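Local coordinates for Oxidored_FMN domain-containing protein ([Pseudomonas] geniculata N1, PDB 6L6J), which acts as a 6-hydroxypseudooxynicotine amine oxidase, a flavoenzyme that binds FMN and a [4Fe-4S] cluster and probably uses them in its oxidation chemistry, at residues Glu60-Glu65 against Leu72-Met77; His64-His69 against Leu104-Ala109; Asp68-Pro73 against Pro112-Arg117; Pro28-Met33 against Ala352-Ser357. All coordinates share one frame; numbering follows the deposited sequence.

Contact 1 (Glu60-Glu65 against Leu72-Met77); sequences ETMIHE and LPDPRM. With SO4 (sulfate ion), chain F; SO4 (sulfate ion), chain G.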
loop_
_atom_site.group_PDB
_atom_site.type_symbol
_atom_site.label_atom_id
_atom_site.label_comp_id
_atom_site.label_asym_id
_atom_site.label_seq_id
_atom_site.Cartn_x
_atom_site.Cartn_y
_atom_site.Cartn_z
ATOM N N GLU A 60 11.083 9.688 3.890
ATOM C CA GLU A 60 12.368 9.650 4.642
ATOM C C GLU A 60 13.460 10.294 3.782
ATOM O O GLU A 60 13.769 9.767 2.734
ATOM C CB GLU A 60 12.718 8.238 5.114
ATOM C CG GLU A 60 12.700 7.159 4.040
ATOM C CD GLU A 60 13.242 5.832 4.551
ATOM O OE1 GLU A 60 13.245 5.618 5.814
ATOM O OE2 GLU A 60 13.673 5.016 3.702
ATOM N N THR A 61 13.951 11.460 4.191
ATOM C CA THR A 61 14.943 12.257 3.427
ATOM C C THR A 61 16.295 12.160 4.138
ATOM O O THR A 61 16.435 12.745 5.233
ATOM C CB THR A 61 14.439 13.691 3.270
ATOM O OG1 THR A 61 13.260 13.557 2.480
ATOM C CG2 THR A 61 15.451 14.618 2.635
ATOM N N MET A 62 17.235 11.428 3.560
ATOM C CA MET A 62 18.442 10.964 4.283
ATOM C C MET A 62 19.324 12.163 4.632
ATOM O O MET A 62 19.672 12.931 3.707
ATOM C CB MET A 62 19.219 9.966 3.421
ATOM C CG MET A 62 18.391 8.732 3.108
ATOM S SD MET A 62 17.939 7.840 4.609
ATOM C CE MET A 62 16.233 8.279 4.836
ATOM N N ILE A 63 19.726 12.282 5.896
ATOM C CA ILE A 63 20.533 13.439 6.396
ATOM C C ILE A 63 22.047 13.210 6.272
ATOM O O ILE A 63 22.787 14.142 6.615
ATOM C CB ILE A 63 20.145 13.771 7.842
ATOM C CG1 ILE A 63 20.578 12.682 8.823
ATOM C CG2 ILE A 63 18.657 14.043 7.922
ATOM C CD1 ILE A 63 20.646 13.160 10.252
ATOM N N HIS A 64 22.496 12.031 5.829
ATOM C CA HIS A 64 23.936 11.643 5.773
ATOM C C HIS A 64 24.099 10.298 5.057
ATOM O O HIS A 64 23.163 9.473 5.128
ATOM C CB HIS A 64 24.526 11.574 7.194
ATOM C CG HIS A 64 26.014 11.566 7.237
ATOM N ND1 HIS A 64 26.734 10.424 7.465
ATOM C CD2 HIS A 64 26.914 12.561 7.067
ATOM C CE1 HIS A 64 28.015 10.717 7.436
ATOM N NE2 HIS A 64 28.152 12.024 7.179
ATOM N N GLU A 65 25.285 10.067 4.488
ATOM C CA GLU A 65 25.687 8.871 3.676
ATOM C C GLU A 65 25.609 7.568 4.505
ATOM O O GLU A 65 25.461 6.462 3.894
ATOM C CB GLU A 65 27.102 9.095 3.121
ATOM C CG GLU A 65 27.221 10.319 2.217
ATOM C CD GLU A 65 27.658 11.640 2.860
ATOM O OE1 GLU A 65 27.111 12.012 3.941
ATOM O OE2 GLU A 65 28.558 12.311 2.267
ATOM N N LEU A 72 16.414 0.928 -2.191
ATOM C CA LEU A 72 15.249 1.861 -2.275
ATOM C C LEU A 72 15.739 3.291 -2.553
ATOM O O LEU A 72 16.522 3.848 -1.787
ATOM C CB LEU A 72 14.434 1.780 -0.974
ATOM C CG LEU A 72 13.331 2.829 -0.789
ATOM C CD1 LEU A 72 12.265 2.729 -1.876
ATOM C CD2 LEU A 72 12.703 2.734 0.591
ATOM N N PRO A 73 15.337 3.930 -3.675
ATOM C CA PRO A 73 15.698 5.320 -3.929
ATOM C C PRO A 73 14.834 6.308 -3.126
ATOM O O PRO A 73 13.628 6.274 -3.291
ATOM C CB PRO A 73 15.489 5.508 -5.438
ATOM C CG PRO A 73 14.530 4.423 -5.851
ATOM C CD PRO A 73 14.569 3.348 -4.780
ATOM N N ASP A 74 15.494 7.155 -2.326
ATOM C CA ASP A 74 14.909 8.153 -1.398
ATOM C C ASP A 74 15.396 9.553 -1.753
ATOM O O ASP A 74 16.443 9.700 -2.381
ATOM C CB ASP A 74 15.331 7.886 0.045
ATOM C CG ASP A 74 14.518 6.802 0.702
ATOM O OD1 ASP A 74 13.459 6.456 0.108
ATOM O OD2 ASP A 74 14.953 6.316 1.796
ATOM N N PRO A 75 14.685 10.620 -1.327
ATOM C CA PRO A 75 15.249 11.965 -1.323
ATOM C C PRO A 75 16.475 12.020 -0.409
ATOM O O PRO A 75 16.553 11.211 0.488
ATOM C CB PRO A 75 14.146 12.861 -0.746
ATOM C CG PRO A 75 12.893 12.075 -0.979
ATOM C CD PRO A 75 13.296 10.614 -0.876
ATOM N N ARG A 76 17.373 12.969 -0.663
ATOM C CA ARG A 76 18.600 13.192 0.148
ATOM C C ARG A 76 18.761 14.690 0.431
ATOM O O ARG A 76 18.470 15.514 -0.456
ATOM C CB ARG A 76 19.821 12.659 -0.601
ATOM C CG ARG A 76 19.759 11.174 -0.939
ATOM C CD ARG A 76 20.454 10.859 -2.259
ATOM N NE ARG A 76 20.955 9.504 -2.277
ATOM C CZ ARG A 76 22.049 9.096 -2.901
ATOM N NH1 ARG A 76 22.798 9.947 -3.591
ATOM N NH2 ARG A 76 22.419 7.830 -2.790
ATOM N N MET A 77 19.227 15.023 1.628
ATOM C CA MET A 77 19.474 16.420 2.046
ATOM C C MET A 77 20.790 16.460 2.828
ATOM O O MET A 77 20.887 17.255 3.762
ATOM C CB MET A 77 18.286 16.929 2.879
ATOM C CG MET A 77 18.114 18.438 2.894
ATOM S SD MET A 77 17.644 19.093 1.289
ATOM C CE MET A 77 15.930 19.452 1.629
HETATM S S SO4 F . 30.947 14.532 7.629
HETATM O O1 SO4 F . 30.094 15.676 7.449
HETATM O O2 SO4 F . 32.301 14.865 7.217
HETATM O O3 SO4 F . 30.923 14.143 9.021
HETATM O O4 SO4 F . 30.464 13.445 6.811
HETATM S S SO4 G . 25.931 9.985 -5.987
HETATM O O1 SO4 G . 25.492 11.364 -6.133
HETATM O O2 SO4 G . 27.281 9.847 -6.468
HETATM O O3 SO4 G . 25.883 9.589 -4.606
HETATM O O4 SO4 G . 25.076 9.117 -6.750
#

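Contact 2 (His64-His69 against Leu104-Ala109); sequences HETSDH and LAHAGA. With SO4 (sulfate ion), chain F.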
loop_
_atom_site.group_PDB
_atom_site.type_symbol
_atom_site.label_atom_id
_atom_site.label_comp_id
_atom_site.label_asym_id
_atom_site.label_seq_id
_atom_site.Cartn_x
_atom_site.Cartn_y
_atom_site.Cartn_z
ATOM N N HIS A 64 22.496 12.031 5.829
ATOM C CA HIS A 64 23.936 11.643 5.773
ATOM C C HIS A 64 24.099 10.298 5.057
ATOM O O HIS A 64 23.163 9.473 5.128
ATOM C CB HIS A 64 24.526 11.574 7.194
ATOM C CG HIS A 64 26.014 11.566 7.237
ATOM N ND1 HIS A 64 26.734 10.424 7.465
ATOM C CD2 HIS A 64 26.914 12.561 7.067
ATOM C CE1 HIS A 64 28.015 10.717 7.436
ATOM N NE2 HIS A 64 28.152 12.024 7.179
ATOM N N GLU A 65 25.285 10.067 4.488
ATOM C CA GLU A 65 25.687 8.871 3.676
ATOM C C GLU A 65 25.609 7.568 4.505
ATOM O O GLU A 65 25.461 6.462 3.894
ATOM C CB GLU A 65 27.102 9.095 3.121
ATOM C CG GLU A 65 27.221 10.319 2.217
ATOM C CD GLU A 65 27.658 11.640 2.860
ATOM O OE1 GLU A 65 27.111 12.012 3.941
ATOM O OE2 GLU A 65 28.558 12.311 2.267
ATOM N N THR A 66 25.725 7.680 5.831
ATOM C CA THR A 66 25.598 6.564 6.800
ATOM C C THR A 66 24.123 6.142 6.965
ATOM O O THR A 66 23.871 5.181 7.747
ATOM C CB THR A 66 26.182 6.945 8.171
ATOM O OG1 THR A 66 25.504 8.078 8.736
ATOM C CG2 THR A 66 27.662 7.242 8.103
ATOM N N SER A 67 23.178 6.811 6.290
ATOM C CA SER A 67 21.735 6.481 6.391
ATOM C C SER A 67 21.131 6.201 5.013
ATOM O O SER A 67 20.812 7.171 4.316
ATOM C CB SER A 67 20.981 7.576 7.094
ATOM O OG SER A 67 19.593 7.332 7.010
ATOM N N ASP A 68 20.910 4.931 4.665
ATOM C CA ASP A 68 20.004 4.568 3.539
ATOM C C ASP A 68 19.344 3.203 3.751
ATOM O O ASP A 68 19.763 2.430 4.635
ATOM C CB ASP A 68 20.709 4.616 2.192
ATOM C CG ASP A 68 21.858 3.651 2.017
ATOM O OD1 ASP A 68 21.650 2.429 2.244
ATOM O OD2 ASP A 68 22.953 4.138 1.645
ATOM N N HIS A 69 18.282 2.967 2.991
ATOM C CA HIS A 69 17.586 1.671 2.836
ATOM C C HIS A 69 17.842 1.168 1.405
ATOM O O HIS A 69 16.905 0.569 0.795
ATOM C CB HIS A 69 16.098 1.852 3.179
ATOM C CG HIS A 69 15.863 2.130 4.625
ATOM N ND1 HIS A 69 15.435 3.346 5.083
ATOM C CD2 HIS A 69 16.058 1.371 5.718
ATOM C CE1 HIS A 69 15.361 3.323 6.395
ATOM N NE2 HIS A 69 15.733 2.133 6.804
ATOM N N LEU A 104 13.092 14.604 7.244
ATOM C CA LEU A 104 14.542 14.447 7.514
ATOM C C LEU A 104 14.721 13.236 8.424
ATOM O O LEU A 104 14.085 13.202 9.484
ATOM C CB LEU A 104 15.082 15.725 8.157
ATOM C CG LEU A 104 15.204 16.918 7.205
ATOM C CD1 LEU A 104 15.947 18.065 7.884
ATOM C CD2 LEU A 104 15.901 16.524 5.901
ATOM N N ALA A 105 15.538 12.278 7.981
ATOM C CA ALA A 105 15.614 10.909 8.544
ATOM C C ALA A 105 17.067 10.458 8.663
ATOM O O ALA A 105 17.836 10.704 7.731
ATOM C CB ALA A 105 14.842 9.966 7.652
ATOM N N HIS A 106 17.408 9.788 9.762
ATOM C CA HIS A 106 18.656 8.989 9.883
ATOM C C HIS A 106 18.272 7.592 10.368
ATOM O O HIS A 106 17.680 7.507 11.464
ATOM C CB HIS A 106 19.719 9.652 10.776
ATOM C CG HIS A 106 21.048 9.000 10.615
ATOM N ND1 HIS A 106 21.268 7.679 10.987
ATOM C CD2 HIS A 106 22.201 9.435 10.064
ATOM C CE1 HIS A 106 22.510 7.343 10.705
ATOM N NE2 HIS A 106 23.099 8.397 10.114
ATOM N N ALA A 107 18.624 6.563 9.590
ATOM C CA ALA A 107 18.028 5.214 9.657
ATOM C C ALA A 107 18.662 4.401 10.793
ATOM O O ALA A 107 18.170 3.313 11.079
ATOM C CB ALA A 107 18.175 4.540 8.311
ATOM N N GLY A 108 19.723 4.904 11.420
ATOM C CA GLY A 108 20.490 4.145 12.424
ATOM C C GLY A 108 20.691 2.691 11.983
ATOM O O GLY A 108 21.320 2.465 10.938
ATOM N N ALA A 109 20.149 1.741 12.747
ATOM C CA ALA A 109 20.386 0.289 12.611
ATOM C C ALA A 109 19.199 -0.364 11.889
ATOM O O ALA A 109 18.800 -1.467 12.301
ATOM C CB ALA A 109 20.604 -0.294 13.985
HETATM S S SO4 F . 30.947 14.532 7.629
HETATM O O1 SO4 F . 30.094 15.676 7.449
HETATM O O2 SO4 F . 32.301 14.865 7.217
HETATM O O3 SO4 F . 30.923 14.143 9.021
HETATM O O4 SO4 F . 30.464 13.445 6.811
HETATM O O HOH W 1 22.772 4.283 10.189
#

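Contact 3 (Asp68-Pro73 against Pro112-Arg117); sequences DHAPLP and PAIYHR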
loop_
_atom_site.group_PDB
_atom_site.type_symbol
_atom_site.label_atom_id
_atom_site.label_comp_id
_atom_site.label_asym_id
_atom_site.label_seq_id
_atom_site.Cartn_x
_atom_site.Cartn_y
_atom_site.Cartn_z
ATOM N N ASP A 68 20.910 4.931 4.665
ATOM C CA ASP A 68 20.004 4.568 3.539
ATOM C C ASP A 68 19.344 3.203 3.751
ATOM O O ASP A 68 19.763 2.430 4.635
ATOM C CB ASP A 68 20.709 4.616 2.192
ATOM C CG ASP A 68 21.858 3.651 2.017
ATOM O OD1 ASP A 68 21.650 2.429 2.244
ATOM O OD2 ASP A 68 22.953 4.138 1.645
ATOM N N HIS A 69 18.282 2.967 2.991
ATOM C CA HIS A 69 17.586 1.671 2.836
ATOM C C HIS A 69 17.842 1.168 1.405
ATOM O O HIS A 69 16.905 0.569 0.795
ATOM C CB HIS A 69 16.098 1.852 3.179
ATOM C CG HIS A 69 15.863 2.130 4.625
ATOM N ND1 HIS A 69 15.435 3.346 5.083
ATOM C CD2 HIS A 69 16.058 1.371 5.718
ATOM C CE1 HIS A 69 15.361 3.323 6.395
ATOM N NE2 HIS A 69 15.733 2.133 6.804
ATOM N N ALA A 70 19.047 1.423 0.864
ATOM C CA ALA A 70 19.469 0.947 -0.470
ATOM C C ALA A 70 19.084 -0.522 -0.598
ATOM O O ALA A 70 19.302 -1.311 0.312
ATOM C CB ALA A 70 20.952 1.129 -0.682
ATOM N N PRO A 71 18.549 -0.954 -1.757
ATOM C CA PRO A 71 18.530 -0.125 -2.969
ATOM C C PRO A 71 17.248 0.704 -3.215
ATOM O O PRO A 71 17.064 1.151 -4.324
ATOM C CB PRO A 71 18.693 -1.213 -4.029
ATOM C CG PRO A 71 17.906 -2.411 -3.468
ATOM C CD PRO A 71 17.943 -2.282 -1.955
ATOM N N LEU A 72 16.414 0.928 -2.191
ATOM C CA LEU A 72 15.249 1.861 -2.275
ATOM C C LEU A 72 15.739 3.291 -2.553
ATOM O O LEU A 72 16.522 3.848 -1.787
ATOM C CB LEU A 72 14.434 1.780 -0.974
ATOM C CG LEU A 72 13.331 2.829 -0.789
ATOM C CD1 LEU A 72 12.265 2.729 -1.876
ATOM C CD2 LEU A 72 12.703 2.734 0.591
ATOM N N PRO A 73 15.337 3.930 -3.675
ATOM C CA PRO A 73 15.698 5.320 -3.929
ATOM C C PRO A 73 14.834 6.308 -3.126
ATOM O O PRO A 73 13.628 6.274 -3.291
ATOM C CB PRO A 73 15.489 5.508 -5.438
ATOM C CG PRO A 73 14.530 4.423 -5.851
ATOM C CD PRO A 73 14.569 3.348 -4.780
ATOM N N PRO A 112 21.556 -0.692 5.545
ATOM C CA PRO A 112 22.945 -1.122 5.409
ATOM C C PRO A 112 23.924 -0.048 4.911
ATOM O O PRO A 112 25.092 -0.333 4.875
ATOM C CB PRO A 112 22.759 -2.230 4.362
ATOM C CG PRO A 112 21.766 -1.641 3.396
ATOM C CD PRO A 112 20.804 -0.882 4.285
ATOM N N ALA A 113 23.432 1.149 4.557
ATOM C CA ALA A 113 24.265 2.316 4.183
ATOM C C ALA A 113 25.103 1.973 2.952
ATOM O O ALA A 113 26.321 2.337 2.929
ATOM C CB ALA A 113 25.150 2.680 5.360
ATOM N N ILE A 114 24.495 1.314 1.965
ATOM C CA ILE A 114 25.234 0.609 0.869
ATOM C C ILE A 114 25.645 1.603 -0.229
ATOM O O ILE A 114 26.687 1.356 -0.894
ATOM C CB ILE A 114 24.411 -0.579 0.317
ATOM C CG1 ILE A 114 24.753 -1.888 1.032
ATOM C CG2 ILE A 114 24.525 -0.739 -1.192
ATOM C CD1 ILE A 114 26.191 -2.333 0.883
ATOM N N TYR A 115 24.847 2.642 -0.477
ATOM C CA TYR A 115 25.027 3.542 -1.649
ATOM C C TYR A 115 26.483 4.036 -1.687
ATOM O O TYR A 115 27.107 3.958 -2.761
ATOM C CB TYR A 115 24.011 4.686 -1.631
ATOM C CG TYR A 115 22.611 4.310 -2.077
ATOM C CD1 TYR A 115 22.387 3.550 -3.225
ATOM C CD2 TYR A 115 21.492 4.732 -1.372
ATOM C CE1 TYR A 115 21.112 3.225 -3.654
ATOM C CE2 TYR A 115 20.213 4.411 -1.792
ATOM C CZ TYR A 115 20.022 3.654 -2.932
ATOM O OH TYR A 115 18.763 3.322 -3.341
ATOM N N HIS A 116 27.016 4.477 -0.546
ATOM C CA HIS A 116 28.403 4.980 -0.390
ATOM C C HIS A 116 29.213 4.024 0.477
ATOM O O HIS A 116 30.137 4.503 1.167
ATOM C CB HIS A 116 28.407 6.382 0.212
ATOM C CG HIS A 116 27.936 7.417 -0.742
ATOM N ND1 HIS A 116 26.720 8.035 -0.608
ATOM C CD2 HIS A 116 28.497 7.911 -1.859
ATOM C CE1 HIS A 116 26.559 8.896 -1.582
ATOM N NE2 HIS A 116 27.622 8.832 -2.359
ATOM N N ARG A 117 28.874 2.730 0.420
ATOM C CA ARG A 117 29.609 1.624 1.077
ATOM C C ARG A 117 30.076 2.126 2.436
ATOM O O ARG A 117 31.268 2.175 2.700
ATOM C CB ARG A 117 30.772 1.160 0.196
ATOM C CG ARG A 117 30.349 0.412 -1.055
ATOM C CD ARG A 117 30.000 1.332 -2.208
ATOM N NE ARG A 117 29.999 0.582 -3.460
ATOM C CZ ARG A 117 29.021 -0.216 -3.881
ATOM N NH1 ARG A 117 27.913 -0.339 -3.181
ATOM N NH2 ARG A 117 29.144 -0.880 -5.019
#

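Contact 4 (Pro28-Met33 against Ala352-Ser357); sequences PHATAM and AEVMTS. With FMN (flavin mononucleotide), chain B.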
loop_
_atom_site.group_PDB
_atom_site.type_symbol
_atom_site.label_atom_id
_atom_site.label_comp_id
_atom_site.label_asym_id
_atom_site.label_seq_id
_atom_site.Cartn_x
_atom_site.Cartn_y
_atom_site.Cartn_z
ATOM N N PRO A 28 4.430 11.700 5.577
ATOM C CA PRO A 28 5.553 11.193 4.799
ATOM C C PRO A 28 5.260 9.750 4.376
ATOM O O PRO A 28 4.922 8.952 5.224
ATOM C CB PRO A 28 6.773 11.218 5.739
ATOM C CG PRO A 28 6.358 12.049 6.926
ATOM C CD PRO A 28 4.839 12.173 6.910
ATOM N N HIS A 29 5.365 9.470 3.084
ATOM C CA HIS A 29 5.245 8.104 2.530
ATOM C C HIS A 29 6.118 8.005 1.277
ATOM O O HIS A 29 5.948 8.883 0.353
ATOM C CB HIS A 29 3.770 7.737 2.313
ATOM C CG HIS A 29 3.235 8.111 0.976
ATOM N ND1 HIS A 29 3.630 7.453 -0.164
ATOM C CD2 HIS A 29 2.329 9.039 0.604
ATOM C CE1 HIS A 29 3.006 7.975 -1.200
ATOM N NE2 HIS A 29 2.175 8.939 -0.756
ATOM N N ALA A 30 7.033 7.024 1.274
ATOM C CA ALA A 30 8.012 6.762 0.195
ATOM C C ALA A 30 7.263 6.455 -1.091
ATOM O O ALA A 30 6.197 5.832 -1.023
ATOM C CB ALA A 30 8.927 5.622 0.556
ATOM N N THR A 31 7.827 6.884 -2.216
ATOM C CA THR A 31 7.280 6.627 -3.575
ATOM C C THR A 31 8.240 5.749 -4.386
ATOM O O THR A 31 7.840 5.357 -5.509
ATOM C CB THR A 31 6.992 7.958 -4.284
ATOM O OG1 THR A 31 8.105 8.806 -4.005
ATOM C CG2 THR A 31 5.689 8.580 -3.835
ATOM N N ALA A 32 9.439 5.479 -3.849
ATOM C CA ALA A 32 10.528 4.713 -4.507
ATOM C C ALA A 32 10.932 5.349 -5.841
ATOM O O ALA A 32 11.322 4.617 -6.747
ATOM C CB ALA A 32 10.109 3.277 -4.695
ATOM N N MET A 33 10.753 6.656 -5.965
ATOM C CA MET A 33 11.423 7.542 -6.947
ATOM C C MET A 33 12.343 8.431 -6.116
ATOM O O MET A 33 11.832 9.031 -5.112
ATOM C CB MET A 33 10.432 8.460 -7.674
ATOM C CG MET A 33 9.112 7.829 -7.996
ATOM S SD MET A 33 7.747 8.984 -7.766
ATOM C CE MET A 33 6.405 7.966 -8.380
ATOM N N ALA A 352 3.928 -2.890 -1.385
ATOM C CA ALA A 352 4.630 -4.060 -1.959
ATOM C C ALA A 352 5.724 -3.563 -2.901
ATOM O O ALA A 352 6.883 -4.008 -2.765
ATOM C CB ALA A 352 3.658 -4.987 -2.654
ATOM N N GLU A 353 5.369 -2.672 -3.831
ATOM C CA GLU A 353 6.341 -2.168 -4.827
ATOM C C GLU A 353 7.452 -1.505 -4.029
ATOM O O GLU A 353 8.611 -1.904 -4.174
ATOM C CB GLU A 353 5.659 -1.223 -5.817
ATOM C CG GLU A 353 4.683 -1.917 -6.750
ATOM C CD GLU A 353 5.272 -3.108 -7.487
ATOM O OE1 GLU A 353 4.514 -4.068 -7.735
ATOM O OE2 GLU A 353 6.505 -3.092 -7.789
ATOM N N VAL A 354 7.076 -0.596 -3.133
ATOM C CA VAL A 354 8.053 0.202 -2.330
ATOM C C VAL A 354 8.973 -0.762 -1.567
ATOM O O VAL A 354 10.195 -0.485 -1.490
ATOM C CB VAL A 354 7.367 1.229 -1.419
ATOM C CG1 VAL A 354 8.351 1.923 -0.487
ATOM C CG2 VAL A 354 6.601 2.245 -2.249
ATOM N N MET A 355 8.481 -1.911 -1.113
ATOM C CA MET A 355 9.399 -2.797 -0.357
ATOM C C MET A 355 10.186 -3.751 -1.232
ATOM O O MET A 355 11.100 -4.360 -0.689
ATOM C CB MET A 355 8.732 -3.547 0.794
ATOM C CG MET A 355 9.413 -3.091 2.043
ATOM S SD MET A 355 8.841 -3.842 3.449
ATOM C CE MET A 355 10.214 -4.933 3.842
ATOM N N THR A 356 9.906 -3.793 -2.528
ATOM C CA THR A 356 10.802 -4.371 -3.553
ATOM C C THR A 356 11.587 -3.236 -4.218
ATOM O O THR A 356 12.014 -3.424 -5.389
ATOM C CB THR A 356 10.013 -5.171 -4.597
ATOM O OG1 THR A 356 9.279 -4.215 -5.369
ATOM C CG2 THR A 356 9.112 -6.233 -3.998
ATOM N N SER A 357 11.724 -2.087 -3.536
ATOM C CA SER A 357 12.497 -0.897 -3.999
ATOM C C SER A 357 12.139 -0.500 -5.436
ATOM O O SER A 357 13.040 -0.085 -6.148
ATOM C CB SER A 357 13.969 -1.154 -3.906
ATOM O OG SER A 357 14.299 -1.809 -2.687
HETATM N N1 FMN B . 6.002 6.564 6.892
HETATM C C2 FMN B . 7.167 7.249 7.127
HETATM O O2 FMN B . 7.301 7.786 8.231
HETATM N N3 FMN B . 8.155 7.409 6.237
HETATM C C4 FMN B . 8.061 6.879 5.005
HETATM O O4 FMN B . 8.971 7.022 4.190
HETATM C C4A FMN B . 6.846 6.091 4.660
HETATM N N5 FMN B . 6.692 5.525 3.438
HETATM C C5A FMN B . 5.536 4.886 3.149
HETATM C C6 FMN B . 5.340 4.369 1.871
HETATM C C7 FMN B . 4.149 3.735 1.578
HETATM C C7M FMN B . 3.984 3.135 0.236
HETATM C C8 FMN B . 3.080 3.632 2.579
HETATM C C8M FMN B . 1.793 2.915 2.293
HETATM C C9 FMN B . 3.253 4.138 3.840
HETATM C C9A FMN B . 4.438 4.779 4.175
HETATM N N10 FMN B . 4.617 5.346 5.445
HETATM C C10 FMN B . 5.799 5.996 5.698
HETATM C "C1'" FMN B . 3.569 5.281 6.514
HETATM C "C2'" FMN B . 2.514 6.348 6.294
HETATM O "O2'" FMN B . 3.143 7.600 6.498
HETATM C "C3'" FMN B . 1.356 6.229 7.239
HETATM O "O3'" FMN B . 1.822 6.463 8.568
HETATM C "C4'" FMN B . 0.637 4.881 7.186
HETATM O "O4'" FMN B . 0.454 4.466 5.812
HETATM C "C5'" FMN B . -0.691 4.935 7.928
HETATM O "O5'" FMN B . -1.518 5.892 7.290
HETATM P P FMN B . -2.588 5.434 6.163
HETATM O O1P FMN B . -3.575 4.534 6.871
HETATM O O2P FMN B . -3.151 6.745 5.713
HETATM O O3P FMN B . -1.773 4.723 5.100
#

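Contact 1 (Glu60-Glu65 against Leu72-Met77)
Glu60 turns CG between its backbone N and carbonyl carbon (chi1 52°) and runs extended from there, while Asp74 sets CG opposite its own carbonyl carbon (chi1 -81°); the two carboxylates are thereby brought together. Glu60 OE2 lies 2.6 Å from Asp74 OD2, with the planes 81° apart, and the same OE2 is hydrogen-bonded to His69. Met62 CE approaches this pair at 3.8 Å from Asp74 OD2. The backbones join through a single parallel beta bridge at Met62 and Arg76, which attaches the loop before helix 83-94 to the C-terminal end of strand 55-62 of the FMN-binding barrel. Met62 N donates to Pro75 O at 3.2 Å, and Met77 N donates to Met62 O at 3.0 Å. Thr61 straddles the chain beside it: OG1, bonded to Glu59 O, rests 3.4 Å from Pro75 CB, and the methyl CG2 packs 3.7 Å from Met77 CB. Arg76 leaves the bridge with its CB directed away; NH1 is hydrogen-bonded to Tyr82 OH and to a sulfate.

Contact 2 (His64-His69 against Leu104-Ala109)
Thr66 and His106 supply the side-chain hydrogen bond of this contact, 2.8 Å from Thr66 OG1 to His106 NE2, with the hydroxyl at the ring edge. OG1 of Thr66 occupies the position between backbone N and carbonyl carbon (chi1 60°), where it also meets His64 ND1 at 2.9 Å. A weak bond from Thr66 N reaches the same ND1, across the type I turn of His64-Ser67. On its other side the His106 ring receives Gly108 N at ND1, 3.2 Å away. Ser67 OG lies 2.9 Å from Ala107 N, which donates to it, although the place of this hydroxyl is less certain.

Carbon contacts fill the remainder. Ser67 CB stands over the centre of the His106 ring in a CH-pi contact, 3.6 Å from the centroid and only 6° off the ring normal. Ala107 CB packs 3.6 Å from His69 CE1, while His69 NE2 is hydrogen-bonded to Ser110 OG. The turn that follows strand 55-62 is thus fastened beyond the end of its barrel neighbour, strand 99-105.

A sulfate, probably from the crystallisation liquor, accepts from His64 NE2 at 2.7 Å. Because His106 ND1 accepts from Gly108 N, NE2 of a neutral His106 would carry the proton and donate to Thr66 OG1, leaving the hydroxyl to donate to His64 ND1; this order is inferred.

Contact 3 (Asp68-Pro73 against Pro112-Arg117)
Tyr115 reaches across Asp68 and Ala70 to the backbone of Leu72. Its CB starts 3.5 Å from Asp68 OD2, and chi1 of -77°, with CG opposite the carbonyl carbon, swings the ring along the 68-73 loop. CD2 stays close to the same carboxylate oxygen, 3.4 Å away. Further out, Ala70 CB sits over the middle of one ring face, 3.4 Å from the centroid and 8° off the normal, a CH-pi contact; the methyl also meets Ile114 CB. At the tip OH donates to Leu72 O at 2.8 Å, coming from above the carbonyl plane, just past the cis peptide before Pro71; Pro71 O also lies 2.9 Å from this OH.

Asp68 makes an Asx turn: OD1 accepts from Ala70 N at 3.1 Å, from above the carboxylate plane. This turn belongs to the loop after barrel strand 55-62, and it meets the loop after the adjacent strand 99-105 at a type I turn, Ile114-Arg117. Ile114 N uses the syn lone pair of Asp68 OD1, also at 3.1 Å, so this oxygen is gripped by two amides. OD2 takes Tyr115 N at 3.2 Å on its syn side, 32° out of the plane. Pro112 CD lies against Asp68 O.

Contact 4 (Pro28-Met33 against Ala352-Ser357)
Ala32 and Val354 are the nearest CA pair, 5.6 Å apart, where the loop after the first barrel strand passes the C-terminal turn of helix 349-355. The helix ends in a Schellman motif, with Ser357, of positive phi, as the C-prime residue. The side chains meet by van der Waals packing. Val354 places CG1 opposite its backbone N (chi1 173°), which sets that methyl 3.9 Å from Ala30 CB. CG2, the other branch, faces Ala30 O at 3.8 Å and the FMN methyl C7M at 3.7 Å. One valine therefore touches both the loop and the dimethylbenzene edge of the flavin, and Trp263 packs on it as well. Ala32 CB lies more loosely beside CG2, 4.4 Å away.

The loop itself lines the isoalloxazine in the TIM-barrel cofactor pocket. His29 CB lies 3.5 Å from FMN C5A, and its ND1 bonds to Ala30 O from above that carbonyl's plane, which should limit rotation of the ring. Pro28 O receives the ribityl hydroxyl O2' of FMN at 2.6 Å. Where the helix finishes, Thr356 OG1 donates to Glu353 O at 2.7 Å, in the carbonyl plane and on a lone pair.

Contacts 1, 2 and 3 are successive parts of one cluster, the long loop after strand 55-62 folding back on its own strand and then on the chain that follows strand 99-105. The centres of contacts 1 and 2 lie about 7 Å apart, and Thr61 O to Ala105 N, 2.9 Å, joins their strands. Glu60 of contact 1 meets His69, shared by contacts 2 and 3, at 2.8 Å from OE2 to ND1, while the Glu60 side chain is about 4 Å from FMN. Contact 4 lies on the flavin and touches the cluster at Pro71, Leu72 and Pro73, with Pro73 CG 3.3 Å from Ala32 O and Leu72 CD1 3.6 Å from Ala32 CB.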